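PDB 6EZ7: protein PES4 from Saccharomyces cerevisiae S288C, which probably binds RNA, including poly(A), poly(U) and mRNA 3'-untranslated regions, this chain being its third RNA recognition motif (RRM). Local coordinates for residues 19-24 with 64-69. Residues are numbered along the deposited sequence; the frame is centred on the assembly and turned at random.
Sequences LNFFSE and FYFRGK
Phe-21 reaches from helix 15-22 to Phe-64 and Phe-66, forming an aromatic cluster that ties the first helix of this RRM fold to the short edge strand 65-66. Before it in sequence, Leu-19 contributes its backbone: its O takes both the amide N of Ser-23 and the hydroxyl OG of Ser-23, the latter at 2.6 Å, and a small serine can fold back on the helix in this way. The ring of Phe-21 is the whole bridge from the helix side, and a long, flat, apolar residue suits a position with two rings to meet. With CG anti to its own carbonyl carbon (chi1 -80°), the ring lies within contact of both. There it plays two roles. To Phe-64 it offers its face: the edge of Phe-64 approaches in an offset edge-to-face pair, centroids 5.2 Å apart and planes at 62°. To Phe-66 it offers its edge, directed at that ring's face with the planes at 69°. A leucine here, having no ring, would probably open a gap beside Phe-64 and leave the face of Phe-66 without its edge partner. Phe-22, next along, turns instead to the sheet, packing on Ile-4, Ile-6 and Val-73. Phe-64, just before strand 65-66, also meets Tyr-61 edge-to-face, and Phe-66 rests on Leu-71 and Pro-10. Phe-66 opens a type I' turn to Lys-69, where Gly-68 readily adopts positive phi; the aliphatic CG of Arg-67 lies 3.7 Å above the plane of the Phe-66 ring, offset toward the rim, on the face opposite Phe-21. Where edge meets face, CE2 of Phe-21 lies 3.5 Å from CE1 of Phe-66.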
loop_
_atom_site.group_PDB
_atom_site.type_symbol
_atom_site.label_atom_id
_atom_site.label_comp_id
_atom_site.label_asym_id
_atom_site.label_seq_id
_atom_site.Cartn_x
_atom_site.Cartn_y
_atom_site.Cartn_z
ATOM N N LEU A 19 -5.664 6.753 1.021
ATOM C CA LEU A 19 -6.997 6.490 1.542
ATOM C C LEU A 19 -8.010 6.335 0.421
ATOM O O LEU A 19 -8.786 5.386 0.400
ATOM C CB LEU A 19 -7.429 7.615 2.478
ATOM C CG LEU A 19 -6.998 7.493 3.936
ATOM C CD1 LEU A 19 -7.257 8.796 4.676
ATOM C CD2 LEU A 19 -7.730 6.334 4.607
ATOM N N ASN A 20 -7.993 7.262 -0.524
ATOM C CA ASN A 20 -9.004 7.258 -1.565
ATOM C C ASN A 20 -8.886 6.066 -2.503
ATOM O O ASN A 20 -9.890 5.459 -2.869
ATOM C CB ASN A 20 -8.954 8.568 -2.342
ATOM C CG ASN A 20 -9.647 9.685 -1.601
ATOM O OD1 ASN A 20 -9.105 10.779 -1.421
ATOM N ND2 ASN A 20 -10.854 9.400 -1.136
ATOM N N PHE A 21 -7.663 5.710 -2.874
ATOM C CA PHE A 21 -7.476 4.547 -3.732
ATOM C C PHE A 21 -7.745 3.241 -3.000
ATOM O O PHE A 21 -8.504 2.399 -3.474
ATOM C CB PHE A 21 -6.065 4.528 -4.312
ATOM C CG PHE A 21 -5.888 5.444 -5.482
ATOM C CD1 PHE A 21 -6.554 5.203 -6.672
ATOM C CD2 PHE A 21 -5.051 6.542 -5.399
ATOM C CE1 PHE A 21 -6.393 6.046 -7.754
ATOM C CE2 PHE A 21 -4.886 7.389 -6.479
ATOM C CZ PHE A 21 -5.559 7.139 -7.659
ATOM N N PHE A 22 -7.133 3.072 -1.836
ATOM C CA PHE A 22 -7.091 1.749 -1.226
ATOM C C PHE A 22 -8.261 1.434 -0.300
ATOM O O PHE A 22 -8.392 0.303 0.162
ATOM C CB PHE A 22 -5.754 1.573 -0.506
ATOM C CG PHE A 22 -4.615 1.372 -1.458
ATOM C CD1 PHE A 22 -3.984 2.458 -2.041
ATOM C CD2 PHE A 22 -4.233 0.097 -1.835
ATOM C CE1 PHE A 22 -2.962 2.277 -2.953
ATOM C CE2 PHE A 22 -3.205 -0.093 -2.746
ATOM C CZ PHE A 22 -2.570 0.998 -3.306
ATOM N N SER A 23 -9.128 2.413 -0.056
ATOM C CA SER A 23 -10.365 2.146 0.675
ATOM C C SER A 23 -11.429 1.564 -0.248
ATOM O O SER A 23 -12.497 1.146 0.205
ATOM C CB SER A 23 -10.899 3.416 1.336
ATOM O OG SER A 23 -9.964 3.938 2.261
ATOM N N GLU A 24 -11.135 1.535 -1.542
ATOM C CA GLU A 24 -12.078 1.007 -2.522
ATOM C C GLU A 24 -12.260 -0.504 -2.399
ATOM O O GLU A 24 -13.255 -1.050 -2.871
ATOM C CB GLU A 24 -11.627 1.360 -3.941
ATOM C CG GLU A 24 -11.639 2.852 -4.238
ATOM C CD GLU A 24 -13.012 3.476 -4.046
ATOM O OE1 GLU A 24 -14.019 2.838 -4.424
ATOM O OE2 GLU A 24 -13.086 4.604 -3.512
ATOM N N PHE A 64 -0.868 -0.798 -10.918
ATOM C CA PHE A 64 -1.745 0.338 -11.172
ATOM C C PHE A 64 -0.915 1.610 -11.344
ATOM O O PHE A 64 -0.002 1.875 -10.561
ATOM C CB PHE A 64 -2.749 0.492 -10.026
ATOM C CG PHE A 64 -3.607 1.720 -10.119
ATOM C CD1 PHE A 64 -4.730 1.735 -10.929
ATOM C CD2 PHE A 64 -3.312 2.844 -9.364
ATOM C CE1 PHE A 64 -5.529 2.857 -11.006
ATOM C CE2 PHE A 64 -4.108 3.970 -9.436
ATOM C CZ PHE A 64 -5.217 3.977 -10.258
ATOM N N TYR A 65 -1.222 2.385 -12.379
ATOM C CA TYR A 65 -0.524 3.643 -12.624
ATOM C C TYR A 65 -1.108 4.777 -11.811
ATOM O O TYR A 65 -2.305 5.069 -11.889
ATOM C CB TYR A 65 -0.559 4.015 -14.108
ATOM C CG TYR A 65 0.428 3.245 -14.947
ATOM C CD1 TYR A 65 1.749 3.661 -15.060
ATOM C CD2 TYR A 65 0.041 2.103 -15.630
ATOM C CE1 TYR A 65 2.657 2.953 -15.832
ATOM C CE2 TYR A 65 0.937 1.392 -16.398
ATOM C CZ TYR A 65 2.242 1.820 -16.495
ATOM O OH TYR A 65 3.132 1.106 -17.265
ATOM N N PHE A 66 -0.248 5.422 -11.033
ATOM C CA PHE A 66 -0.638 6.597 -10.281
ATOM C C PHE A 66 0.336 7.722 -10.599
ATOM O O PHE A 66 1.529 7.621 -10.309
ATOM C CB PHE A 66 -0.665 6.295 -8.784
ATOM C CG PHE A 66 -0.989 7.486 -7.942
ATOM C CD1 PHE A 66 -2.006 8.350 -8.310
ATOM C CD2 PHE A 66 -0.286 7.740 -6.779
ATOM C CE1 PHE A 66 -2.310 9.455 -7.534
ATOM C CE2 PHE A 66 -0.586 8.840 -6.001
ATOM C CZ PHE A 66 -1.600 9.695 -6.377
ATOM N N ARG A 67 -0.184 8.780 -11.213
ATOM C CA ARG A 67 0.631 9.866 -11.750
ATOM C C ARG A 67 1.826 9.337 -12.535
ATOM O O ARG A 67 2.967 9.732 -12.295
ATOM C CB ARG A 67 1.095 10.791 -10.629
ATOM C CG ARG A 67 -0.049 11.287 -9.773
ATOM C CD ARG A 67 0.116 12.744 -9.430
ATOM N NE ARG A 67 -0.738 13.125 -8.310
ATOM C CZ ARG A 67 -1.642 14.097 -8.359
ATOM N NH1 ARG A 67 -1.808 14.791 -9.477
ATOM N NH2 ARG A 67 -2.374 14.377 -7.291
ATOM N N GLY A 68 1.555 8.418 -13.456
ATOM C CA GLY A 68 2.573 7.909 -14.354
ATOM C C GLY A 68 3.489 6.864 -13.749
ATOM O O GLY A 68 4.291 6.261 -14.459
ATOM N N LYS A 69 3.381 6.656 -12.439
ATOM C CA LYS A 69 4.194 5.663 -11.746
ATOM C C LYS A 69 3.441 4.348 -11.616
ATOM O O LYS A 69 2.302 4.327 -11.148
ATOM C CB LYS A 69 4.597 6.159 -10.353
ATOM C CG LYS A 69 5.444 7.422 -10.336
ATOM C CD LYS A 69 6.770 7.216 -11.042
ATOM C CE LYS A 69 7.761 8.306 -10.667
ATOM N NZ LYS A 69 7.771 9.420 -11.659
#